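Local coordinates for uncharacterized protein (Shigella flexneri 5a str. M90T, PDB 5EUR) that is of unknown function but assembles into a trimer of small, predominantly helical subunits, each carrying a short antiparallel sheet, at residues K16-V19 with Q24-S27; Y30-V35 with G65-Y70; T38-T43 with R52-I57; R72-A75 with E81-E84. All blocks are in the same frame, centred on the assembly; numbering follows the deposited sequence.

Contact 1 of 4, residues K16-V19 with Q24-S27; sequences KETV and QELS
Val19 and Leu26 form the antiparallel hydrogen-bonded pair of this contact, and each residue gives its N-H to the other's carbonyl: Val19 N donates to Leu26 O over 2.9 Å, and Leu26 N returns a bond of equal length to Val19 O. The two carbonyls also take CA-H...O contacts, Thr18 CA lying 3.2 Å from Leu26 O and Glu25 CA 3.3 Å from Val19 O. One residue along, Thr18 faces Ser27 as a non-hydrogen-bonded pair, their CA atoms 4.3 Å apart. The polar side-chain bridge lies between Thr18 and Glu25. Glu25, extended beyond CG, reaches over to Thr18 and offers the anti lone pair of OE2 to Thr18 OG1, which donates over 2.7 Å; chi1 of Thr18, 62°, sets this hydroxyl between its own N and carbonyl carbon. Arg126 of the second subunit grips both ends of the bridge, with a salt bridge from NE to Glu25 OE2 and a hydrogen bond from NH2 to Thr18 OG1. Gln24 gives NE2 to the carbonyl of Glu25 and takes Ser27 N of the second subunit on OE1. Ser27 OG accepts from Tyr30 N, as an N-cap of helix 28-43, and donates to Phe22 O of the third subunit. On the face bearing Val19 and Leu26, CG2 of Val19 rests 4.2 Å from CB of Leu26, and both side chains pack on Phe31. The arrangement is that of a tight beta hairpin whose polar groups are shared with the subunits around it.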
loop_
_atom_site.group_PDB
_atom_site.type_symbol
_atom_site.label_atom_id
_atom_site.label_comp_id
_atom_site.label_asym_id
_atom_site.label_seq_id
_atom_site.Cartn_x
_atom_site.Cartn_y
_atom_site.Cartn_z
ATOM N N LYS A 16 -1.182 18.817 7.447
ATOM C CA LYS A 16 -1.686 17.503 7.839
ATOM C C LYS A 16 -2.273 16.714 6.680
ATOM O O LYS A 16 -2.800 15.617 6.908
ATOM C CB LYS A 16 -2.744 17.565 8.955
ATOM C CG LYS A 16 -2.503 18.595 10.061
ATOM C CD LYS A 16 -1.561 18.059 11.127
ATOM C CE LYS A 16 -1.569 18.931 12.388
ATOM N NZ LYS A 16 -1.195 20.350 12.121
ATOM N N GLU A 17 -2.207 17.217 5.450
ATOM C CA GLU A 17 -2.890 16.527 4.362
ATOM C C GLU A 17 -2.073 15.382 3.779
ATOM O O GLU A 17 -2.654 14.502 3.133
ATOM C CB GLU A 17 -3.275 17.509 3.254
ATOM C CG GLU A 17 -4.424 18.425 3.657
ATOM C CD GLU A 17 -4.879 19.337 2.533
ATOM O OE1 GLU A 17 -4.309 19.261 1.423
ATOM O OE2 GLU A 17 -5.820 20.126 2.763
ATOM N N THR A 18 -0.759 15.364 3.984
ATOM C CA THR A 18 0.063 14.251 3.517
ATOM C C THR A 18 0.990 13.767 4.625
ATOM O O THR A 18 1.231 14.450 5.625
ATOM C CB THR A 18 0.901 14.617 2.272
ATOM O OG1 THR A 18 1.817 15.674 2.589
ATOM C CG2 THR A 18 0.012 15.017 1.093
ATOM N N VAL A 19 1.512 12.558 4.428
ATOM C CA VAL A 19 2.538 11.995 5.281
ATOM C C VAL A 19 3.708 11.630 4.381
ATOM O O VAL A 19 3.554 11.418 3.175
ATOM C CB VAL A 19 2.050 10.755 6.071
ATOM C CG1 VAL A 19 1.022 11.167 7.141
ATOM C CG2 VAL A 19 1.419 9.754 5.142
ATOM N N GLN A 24 8.370 8.250 0.888
ATOM C CA GLN A 24 7.231 8.274 -0.019
ATOM C C GLN A 24 6.165 9.206 0.534
ATOM O O GLN A 24 5.703 9.020 1.665
ATOM C CB GLN A 24 6.647 6.874 -0.195
ATOM C CG GLN A 24 5.403 6.819 -1.052
ATOM C CD GLN A 24 5.677 7.237 -2.482
ATOM O OE1 GLN A 24 6.668 6.820 -3.077
ATOM N NE2 GLN A 24 4.822 8.086 -3.027
ATOM N N GLU A 25 5.758 10.185 -0.265
ATOM C CA GLU A 25 4.673 11.065 0.136
ATOM C C GLU A 25 3.343 10.440 -0.270
ATOM O O GLU A 25 3.176 9.989 -1.412
ATOM C CB GLU A 25 4.833 12.461 -0.474
ATOM C CG GLU A 25 3.822 13.445 0.091
ATOM C CD GLU A 25 4.177 14.903 -0.164
ATOM O OE1 GLU A 25 5.113 15.173 -0.949
ATOM O OE2 GLU A 25 3.506 15.776 0.430
ATOM N N LEU A 26 2.408 10.390 0.682
ATOM C CA LEU A 26 1.083 9.825 0.478
ATOM C C LEU A 26 0.048 10.750 1.097
ATOM O O LEU A 26 0.323 11.406 2.099
ATOM C CB LEU A 26 0.946 8.443 1.135
ATOM C CG LEU A 26 1.870 7.316 0.689
ATOM C CD1 LEU A 26 1.756 6.161 1.685
ATOM C CD2 LEU A 26 1.451 6.880 -0.699
ATOM N N SER A 27 -1.160 10.754 0.546
ATOM C CA SER A 27 -2.221 11.470 1.245
ATOM C C SER A 27 -2.422 10.823 2.607
ATOM O O SER A 27 -2.342 9.597 2.749
ATOM C CB SER A 27 -3.529 11.466 0.446
ATOM O OG SER A 27 -4.245 10.255 0.600
#

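Contact 2 of 4, residues Y30-V35 with G65-Y70; sequences YFTEIV and GDYGKY
Thr32 and Tyr67 meet across well-separated backbones, the nearest CA atoms, those of Thr32 and Asp66, being 8.8 Å apart, so the gap is bridged by the length of one tyrosine. The motif is a side-chain-to-main-chain link between the loop leading into helix 68-75 and a widened, pi-type turn of helix 28-43. In that turn Tyr30 O accepts from both Ile34 N and Val35 N. Tyr67 OH donates to Thr32 O over 2.7 Å. The hydroxyl approaches this carbonyl at a C=O...O angle of 116°, tilted 21° from its plane, while the oxygen itself lies at the edge of the phenol ring and in the ring plane, 3.4 Å from Tyr67 CE1. Chi1 of Tyr67, -58°, places CG beside its backbone N and opposite the carbonyl carbon, sending the ring across to the helix. Asp66 CB sits over one face of the ring, displaced to its rim. The ring is also packed by Val36, Thr37 and Leu40 of helix 28-43, by Leu54 of helix 47-59 and by Ile3 of the third subunit. Behind it, Tyr67 N is bonded to Ser71 OG, and Gly68 turns the chain with a positive phi. The hydroxyl of Thr32 is engaged within its own helix by Thr28 O; what the threonine side chain presents to the tyrosine is carbon, CB lying 3.5 Å from Tyr67 OH.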
loop_
_atom_site.group_PDB
_atom_site.type_symbol
_atom_site.label_atom_id
_atom_site.label_comp_id
_atom_site.label_asym_id
_atom_site.label_seq_id
_atom_site.Cartn_x
_atom_site.Cartn_y
_atom_site.Cartn_z
ATOM N N TYR A 30 -5.218 8.227 2.707
ATOM C CA TYR A 30 -4.861 6.948 2.092
ATOM C C TYR A 30 -3.994 6.129 3.035
ATOM O O TYR A 30 -4.211 4.923 3.218
ATOM C CB TYR A 30 -4.136 7.161 0.758
ATOM C CG TYR A 30 -3.664 5.867 0.139
ATOM C CD1 TYR A 30 -4.541 5.052 -0.572
ATOM C CD2 TYR A 30 -2.339 5.454 0.271
ATOM C CE1 TYR A 30 -4.102 3.862 -1.135
ATOM C CE2 TYR A 30 -1.901 4.262 -0.279
ATOM C CZ TYR A 30 -2.789 3.477 -0.978
ATOM O OH TYR A 30 -2.355 2.292 -1.521
ATOM N N PHE A 31 -3.006 6.769 3.657
ATOM C CA PHE A 31 -2.146 6.033 4.574
ATOM C C PHE A 31 -2.938 5.473 5.754
ATOM O O PHE A 31 -2.782 4.304 6.116
ATOM C CB PHE A 31 -1.010 6.930 5.059
ATOM C CG PHE A 31 -0.040 6.223 5.936
ATOM C CD1 PHE A 31 0.765 5.212 5.419
ATOM C CD2 PHE A 31 0.081 6.552 7.270
ATOM C CE1 PHE A 31 1.675 4.545 6.222
ATOM C CE2 PHE A 31 0.988 5.886 8.075
ATOM C CZ PHE A 31 1.782 4.888 7.556
ATOM N N THR A 32 -3.789 6.292 6.383
ATOM C CA THR A 32 -4.445 5.811 7.597
ATOM C C THR A 32 -5.623 4.884 7.309
ATOM O O THR A 32 -5.870 3.959 8.087
ATOM C CB THR A 32 -4.893 6.984 8.475
ATOM O OG1 THR A 32 -5.835 7.795 7.764
ATOM C CG2 THR A 32 -3.686 7.823 8.886
ATOM N N GLU A 33 -6.352 5.093 6.213
ATOM C CA GLU A 33 -7.518 4.265 5.922
ATOM C C GLU A 33 -7.163 2.975 5.182
ATOM O O GLU A 33 -7.807 1.940 5.406
ATOM C CB GLU A 33 -8.523 5.060 5.089
ATOM C CG GLU A 33 -9.031 6.341 5.756
ATOM C CD GLU A 33 -10.107 6.080 6.787
ATOM O OE1 GLU A 33 -10.487 4.910 6.972
ATOM O OE2 GLU A 33 -10.566 7.056 7.415
ATOM N N ILE A 34 -6.174 3.012 4.281
ATOM C CA ILE A 34 -5.817 1.819 3.511
ATOM C C ILE A 34 -4.548 1.157 4.053
ATOM O O ILE A 34 -4.549 -0.034 4.402
ATOM C CB ILE A 34 -5.642 2.158 2.015
ATOM C CG1 ILE A 34 -6.930 2.754 1.440
ATOM C CG2 ILE A 34 -5.213 0.916 1.239
ATOM C CD1 ILE A 34 -8.030 1.744 1.204
ATOM N N VAL A 35 -3.450 1.917 4.127
ATOM C CA VAL A 35 -2.155 1.290 4.388
ATOM C C VAL A 35 -2.093 0.718 5.800
ATOM O O VAL A 35 -1.773 -0.460 5.994
ATOM C CB VAL A 35 -1.002 2.269 4.118
ATOM C CG1 VAL A 35 0.326 1.553 4.360
ATOM C CG2 VAL A 35 -1.067 2.720 2.679
ATOM N N GLY A 65 -5.957 5.011 17.766
ATOM C CA GLY A 65 -7.167 4.420 18.287
ATOM C C GLY A 65 -8.211 4.034 17.264
ATOM O O GLY A 65 -9.277 3.536 17.640
ATOM N N ASP A 66 -7.942 4.220 15.970
ATOM C CA ASP A 66 -8.943 4.059 14.927
ATOM C C ASP A 66 -8.983 2.652 14.333
ATOM O O ASP A 66 -9.536 2.481 13.237
ATOM C CB ASP A 66 -8.698 5.056 13.789
ATOM C CG ASP A 66 -9.985 5.612 13.219
ATOM O OD1 ASP A 66 -10.986 5.660 13.957
ATOM O OD2 ASP A 66 -10.014 5.951 12.017
ATOM N N TYR A 67 -8.417 1.657 15.006
ATOM C CA TYR A 67 -8.190 0.342 14.403
ATOM C C TYR A 67 -8.747 -0.790 15.258
ATOM O O TYR A 67 -8.086 -1.815 15.474
ATOM C CB TYR A 67 -6.707 0.152 14.112
ATOM C CG TYR A 67 -6.219 1.240 13.190
ATOM C CD1 TYR A 67 -6.436 1.158 11.818
ATOM C CD2 TYR A 67 -5.586 2.373 13.690
ATOM C CE1 TYR A 67 -6.027 2.169 10.967
ATOM C CE2 TYR A 67 -5.167 3.384 12.847
ATOM C CZ TYR A 67 -5.386 3.275 11.490
ATOM O OH TYR A 67 -4.966 4.288 10.663
ATOM N N GLY A 68 -9.967 -0.597 15.768
ATOM C CA GLY A 68 -10.724 -1.689 16.362
ATOM C C GLY A 68 -9.954 -2.501 17.385
ATOM O O GLY A 68 -9.337 -1.969 18.317
ATOM N N LYS A 69 -10.004 -3.825 17.225
ATOM C CA LYS A 69 -9.384 -4.713 18.198
ATOM C C LYS A 69 -7.895 -4.424 18.362
ATOM O O LYS A 69 -7.358 -4.517 19.473
ATOM C CB LYS A 69 -9.622 -6.176 17.799
ATOM C CG LYS A 69 -8.857 -6.629 16.564
ATOM C CD LYS A 69 -9.140 -8.087 16.230
ATOM C CE LYS A 69 -8.489 -8.464 14.905
ATOM N NZ LYS A 69 -8.749 -9.887 14.502
ATOM N N TYR A 70 -7.206 -4.068 17.272
ATOM C CA TYR A 70 -5.790 -3.752 17.388
ATOM C C TYR A 70 -5.593 -2.534 18.278
ATOM O O TYR A 70 -4.670 -2.505 19.102
ATOM C CB TYR A 70 -5.178 -3.516 16.000
ATOM C CG TYR A 70 -5.251 -4.758 15.134
ATOM C CD1 TYR A 70 -4.451 -5.863 15.405
ATOM C CD2 TYR A 70 -6.113 -4.830 14.052
ATOM C CE1 TYR A 70 -4.520 -7.014 14.624
ATOM C CE2 TYR A 70 -6.176 -5.966 13.268
ATOM C CZ TYR A 70 -5.390 -7.052 13.558
ATOM O OH TYR A 70 -5.485 -8.184 12.770
#

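Contact 3 of 4, residues T38-T43 with R52-I57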
loop_
_atom_site.group_PDB
_atom_site.type_symbol
_atom_site.label_atom_id
_atom_site.label_comp_id
_atom_site.label_asym_id
_atom_site.label_seq_id
_atom_site.Cartn_x
_atom_site.Cartn_y
_atom_site.Cartn_z
ATOM N N THR A 38 -4.357 -2.230 6.479
ATOM C CA THR A 38 -3.901 -3.470 5.858
ATOM C C THR A 38 -2.682 -4.033 6.584
ATOM O O THR A 38 -2.577 -5.252 6.768
ATOM C CB THR A 38 -3.618 -3.233 4.375
ATOM O OG1 THR A 38 -4.784 -2.627 3.771
ATOM C CG2 THR A 38 -3.322 -4.574 3.693
ATOM N N MET A 39 -1.761 -3.163 7.016
ATOM C CA MET A 39 -0.616 -3.630 7.808
ATOM C C MET A 39 -1.086 -4.381 9.046
ATOM O O MET A 39 -0.594 -5.485 9.362
ATOM C CB MET A 39 0.270 -2.451 8.224
ATOM C CG MET A 39 1.022 -1.775 7.056
ATOM S SD MET A 39 1.715 -0.177 7.595
ATOM C CE MET A 39 2.875 -0.705 8.855
ATOM N N LEU A 40 -2.040 -3.777 9.770
ATOM C CA LEU A 40 -2.532 -4.380 11.004
ATOM C C LEU A 40 -3.261 -5.688 10.724
ATOM O O LEU A 40 -3.010 -6.693 11.391
ATOM C CB LEU A 40 -3.437 -3.396 11.748
ATOM C CG LEU A 40 -2.719 -2.176 12.325
ATOM C CD1 LEU A 40 -3.760 -1.151 12.788
ATOM C CD2 LEU A 40 -1.807 -2.586 13.508
ATOM N N ASN A 41 -4.173 -5.696 9.742
ATOM C CA ASN A 41 -4.858 -6.943 9.393
ATOM C C ASN A 41 -3.865 -8.044 9.039
ATOM O O ASN A 41 -4.062 -9.216 9.391
ATOM C CB ASN A 41 -5.826 -6.710 8.225
ATOM C CG ASN A 41 -7.159 -6.142 8.683
ATOM O OD1 ASN A 41 -7.508 -6.270 9.846
ATOM N ND2 ASN A 41 -7.917 -5.546 7.764
ATOM N N SER A 42 -2.799 -7.692 8.327
ATOM C CA SER A 42 -1.817 -8.695 7.934
ATOM C C SER A 42 -1.032 -9.233 9.123
ATOM O O SER A 42 -0.421 -10.307 9.006
ATOM C CB SER A 42 -0.879 -8.114 6.874
ATOM O OG SER A 42 0.159 -7.358 7.467
ATOM N N THR A 43 -1.035 -8.533 10.267
ATOM C CA THR A 43 -0.417 -9.160 11.442
ATOM C C THR A 43 -1.251 -10.294 12.036
ATOM O O THR A 43 -0.715 -11.080 12.822
ATOM C CB THR A 43 -0.129 -8.143 12.564
ATOM O OG1 THR A 43 -1.351 -7.757 13.215
ATOM C CG2 THR A 43 0.588 -6.921 12.019
ATOM N N ARG A 52 3.636 -2.669 18.147
ATOM C CA ARG A 52 4.738 -1.878 17.594
ATOM C C ARG A 52 4.244 -0.895 16.536
ATOM O O ARG A 52 4.578 0.305 16.559
ATOM C CB ARG A 52 5.804 -2.798 16.987
ATOM C CG ARG A 52 6.744 -3.473 17.976
ATOM C CD ARG A 52 7.745 -4.385 17.231
ATOM N NE ARG A 52 8.450 -3.672 16.162
ATOM C CZ ARG A 52 9.638 -3.084 16.291
ATOM N NH1 ARG A 52 10.285 -3.126 17.446
ATOM N NH2 ARG A 52 10.187 -2.457 15.256
ATOM N N ILE A 53 3.476 -1.402 15.567
ATOM C CA ILE A 53 2.949 -0.536 14.515
ATOM C C ILE A 53 2.207 0.648 15.122
ATOM O O ILE A 53 2.429 1.806 14.747
ATOM C CB ILE A 53 2.030 -1.336 13.579
ATOM C CG1 ILE A 53 2.847 -2.360 12.784
ATOM C CG2 ILE A 53 1.308 -0.400 12.638
ATOM C CD1 ILE A 53 1.966 -3.451 12.157
ATOM N N LEU A 54 1.305 0.370 16.068
ATOM C CA LEU A 54 0.457 1.438 16.598
ATOM C C LEU A 54 1.245 2.402 17.475
ATOM O O LEU A 54 0.898 3.583 17.550
ATOM C CB LEU A 54 -0.743 0.843 17.333
ATOM C CG LEU A 54 -1.767 0.247 16.345
ATOM C CD1 LEU A 54 -2.880 -0.496 17.064
ATOM C CD2 LEU A 54 -2.360 1.356 15.464
ATOM N N ASN A 55 2.302 1.936 18.135
ATOM C CA ASN A 55 3.166 2.888 18.824
ATOM C C ASN A 55 3.819 3.845 17.829
ATOM O O ASN A 55 3.929 5.042 18.100
ATOM C CB ASN A 55 4.210 2.155 19.665
ATOM C CG ASN A 55 3.666 1.714 21.021
ATOM O OD1 ASN A 55 2.829 2.396 21.628
ATOM N ND2 ASN A 55 4.164 0.594 21.516
ATOM N N ASP A 56 4.225 3.352 16.655
ATOM C CA ASP A 56 4.792 4.270 15.663
ATOM C C ASP A 56 3.736 5.203 15.070
ATOM O O ASP A 56 4.032 6.372 14.751
ATOM C CB ASP A 56 5.492 3.464 14.571
ATOM C CG ASP A 56 6.746 2.792 15.084
ATOM O OD1 ASP A 56 7.257 3.207 16.164
ATOM O OD2 ASP A 56 7.207 1.846 14.429
ATOM N N ILE A 57 2.507 4.705 14.904
ATOM C CA ILE A 57 1.408 5.551 14.450
ATOM C C ILE A 57 1.165 6.677 15.453
ATOM O O ILE A 57 1.071 7.852 15.084
ATOM C CB ILE A 57 0.144 4.697 14.231
ATOM C CG1 ILE A 57 0.362 3.705 13.082
ATOM C CG2 ILE A 57 -1.084 5.567 14.004
ATOM C CD1 ILE A 57 0.814 4.361 11.779
#
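Ile53 meets Leu40, Met39 and Thr43 with two separate branches, which its first torsion spreads apart: at chi1 -68°, CG1 lies beside the backbone N and CG2 opposite it. Leu40 has the same chi1, -68°, and runs antiparallel alongside the isoleucine, its CD2 3.9 Å from Ile53 CG2. Met39, bent at its thioether, crosses obliquely to bring CE to 4.1 Å from the same CG2. The other branch meets Thr43 tip to tip, with Ile53 CD1 3.7 Å from Thr43 CG2. Leu40 also crosses Leu54 at about a right angle: Leu40 CD1 lies 3.9 Å from Leu54 CD2, while Leu40 CD2 lies against both Ile53 and Leu54. The contact is wholly apolar and buried. Thr43 turns its methyl to it while OG1 donates within its own helix, over 2.7 Å to a lone pair of Leu40 O, which also accepts from Thr43 N. The short axes run nearly antiparallel, at 162°, as in a helical hairpin, and approach to 10.9 Å, with the branched side chains lying between them. Around this pair, Tyr70 packs on Leu40, Trp74 of helix 68-75 on Leu54, and Tyr5 on Ile53. Met39 touches Thr38 of the second subunit, while the beta hairpin lies beyond the other, N-terminal end of helix 28-43.

Contact 4 of 4, residues R72-A75 with E81-E84; sequences RWWA and ERQE
Arg82 lays its aliphatic stem against Trp74, and its guanidinium against the last carbonyl of helix 68-75. CG of Arg82 lies 3.7 Å from Trp74 NE1, while the next carbon, CD, stands over the indole face as a CH-pi contact, 4.3 Å from the centroid of the five-membered ring and 15° from its normal. That same CD comes to 3.1 Å from Trp74 O. The chain then bends, chi3 being -77°, and this turns the guanidinium so steeply that its plane stands 80° from the indole. Ala75 O lies over the centre of one guanidinium face, 3.4 Å from Arg82 CZ. Neither carbonyl receives a hydrogen bond from the arginine: Trp74 O is 3.3 Å from Arg82 NE, but the angle is poor. The polar ends are held by the next shell. Ser77, in the short connection to helix 79-99, gives OG to Trp74 O and receives Arg82 NH2 on its own carbonyl, thus touching both partners. On the tryptophan side, NE1 is bonded to Asn55 OD1 of helix 47-59, which helps to set the rotation of the indole presented to the arginine; Asn51 packs on the ring, and the ring of His58 meets it obliquely. The contact closes the corner between helix 68-75 and helix 79-99 at the surface. Its chemistry is carbon on aromatic face combined with a cation beside carbonyls at a helical C-terminus, whose partial negative charge would probably favour the guanidinium without any direct bond.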
loop_
_atom_site.group_PDB
_atom_site.type_symbol
_atom_site.label_atom_id
_atom_site.label_comp_id
_atom_site.label_asym_id
_atom_site.label_seq_id
_atom_site.Cartn_x
_atom_site.Cartn_y
_atom_site.Cartn_z
ATOM N N ARG A 72 -7.690 -1.518 20.701
ATOM C CA ARG A 72 -8.024 -1.838 22.087
ATOM C C ARG A 72 -6.895 -2.621 22.752
ATOM O O ARG A 72 -6.507 -2.320 23.896
ATOM C CB ARG A 72 -9.360 -2.583 22.134
ATOM C CG ARG A 72 -10.488 -1.763 21.500
ATOM C CD ARG A 72 -11.890 -2.301 21.780
ATOM N NE ARG A 72 -12.255 -3.411 20.902
ATOM C CZ ARG A 72 -12.834 -3.268 19.713
ATOM N NH1 ARG A 72 -13.116 -2.056 19.245
ATOM N NH2 ARG A 72 -13.126 -4.340 18.987
ATOM N N TRP A 73 -6.326 -3.600 22.029
ATOM C CA TRP A 73 -5.121 -4.277 22.497
ATOM C C TRP A 73 -4.017 -3.280 22.818
ATOM O O TRP A 73 -3.402 -3.347 23.885
ATOM C CB TRP A 73 -4.599 -5.272 21.452
ATOM C CG TRP A 73 -5.476 -6.414 21.087
ATOM C CD1 TRP A 73 -6.597 -6.843 21.736
ATOM C CD2 TRP A 73 -5.254 -7.341 20.009
ATOM N NE1 TRP A 73 -7.104 -7.964 21.107
ATOM C CE2 TRP A 73 -6.298 -8.283 20.044
ATOM C CE3 TRP A 73 -4.282 -7.444 19.005
ATOM C CZ2 TRP A 73 -6.401 -9.326 19.113
ATOM C CZ3 TRP A 73 -4.372 -8.491 18.087
ATOM C CH2 TRP A 73 -5.434 -9.409 18.144
ATOM N N TRP A 74 -3.745 -2.349 21.893
ATOM C CA TRP A 74 -2.641 -1.412 22.090
ATOM C C TRP A 74 -2.882 -0.522 23.305
ATOM O O TRP A 74 -1.958 -0.259 24.080
ATOM C CB TRP A 74 -2.454 -0.567 20.821
ATOM C CG TRP A 74 -1.588 0.647 20.978
ATOM C CD1 TRP A 74 -0.217 0.701 21.017
ATOM C CD2 TRP A 74 -2.047 1.993 21.129
ATOM N NE1 TRP A 74 0.196 2.009 21.155
ATOM C CE2 TRP A 74 -0.910 2.816 21.240
ATOM C CE3 TRP A 74 -3.318 2.582 21.172
ATOM C CZ2 TRP A 74 -1.004 4.212 21.404
ATOM C CZ3 TRP A 74 -3.410 3.967 21.334
ATOM C CH2 TRP A 74 -2.256 4.760 21.436
ATOM N N ALA A 75 -4.121 -0.072 23.487
ATOM C CA ALA A 75 -4.458 0.850 24.570
ATOM C C ALA A 75 -4.333 0.191 25.931
ATOM O O ALA A 75 -4.119 0.883 26.936
ATOM C CB ALA A 75 -5.874 1.392 24.384
ATOM N N GLU A 81 6.264 1.194 26.889
ATOM C CA GLU A 81 6.469 1.398 25.459
ATOM C C GLU A 81 5.466 2.402 24.911
ATOM O O GLU A 81 5.827 3.259 24.086
ATOM C CB GLU A 81 6.384 0.076 24.697
ATOM C CG GLU A 81 7.744 -0.467 24.273
ATOM C CD GLU A 81 8.483 0.472 23.329
ATOM O OE1 GLU A 81 7.825 1.277 22.639
ATOM O OE2 GLU A 81 9.729 0.412 23.286
ATOM N N ARG A 82 4.209 2.332 25.381
ATOM C CA ARG A 82 3.238 3.348 24.984
ATOM C C ARG A 82 3.702 4.732 25.407
ATOM O O ARG A 82 3.489 5.713 24.691
ATOM C CB ARG A 82 1.857 3.068 25.576
ATOM C CG ARG A 82 0.985 2.103 24.800
ATOM C CD ARG A 82 -0.451 2.130 25.310
ATOM N NE ARG A 82 -0.623 1.407 26.573
ATOM C CZ ARG A 82 -0.951 1.976 27.728
ATOM N NH1 ARG A 82 -1.155 3.284 27.794
ATOM N NH2 ARG A 82 -1.084 1.234 28.820
ATOM N N GLN A 83 4.335 4.835 26.577
ATOM C CA GLN A 83 4.779 6.141 27.054
ATOM C C GLN A 83 5.943 6.673 26.230
ATOM O O GLN A 83 6.031 7.880 25.985
ATOM C CB GLN A 83 5.151 6.057 28.536
ATOM C CG GLN A 83 5.707 7.353 29.112
ATOM C CD GLN A 83 4.763 8.534 28.977
ATOM O OE1 GLN A 83 3.548 8.374 28.854
ATOM N NE2 GLN A 83 5.326 9.740 29.008
ATOM N N GLU A 84 6.843 5.797 25.787
ATOM C CA GLU A 84 7.899 6.240 24.881
ATOM C C GLU A 84 7.298 6.767 23.585
ATOM O O GLU A 84 7.742 7.794 23.049
ATOM C CB GLU A 84 8.878 5.096 24.612
ATOM C CG GLU A 84 9.732 4.727 25.825
ATOM C CD GLU A 84 10.519 5.904 26.368
ATOM O OE1 GLU A 84 11.147 6.629 25.564
ATOM O OE2 GLU A 84 10.494 6.118 27.601
#

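The contacts differ in burial and in chemistry. Contact 3 is fully buried and apolar; contact 2, partly buried, lies beside it, uses the same helix 28-43 and adds a single tyrosine hydroxyl. Contact 1 is a strand pairing built mainly from backbone bonds, and it adjoins contact 2 through apolar packing at the start of helix 28-43. Contact 4 is a surface contact, sharing helix 68-75 with contact 2 and joined to contact 3 by the Asn55-Trp74 pair. Contacts 1, 2 and 3 all reach other subunits, whereas residues 72-75 and 81-84 are touched by none.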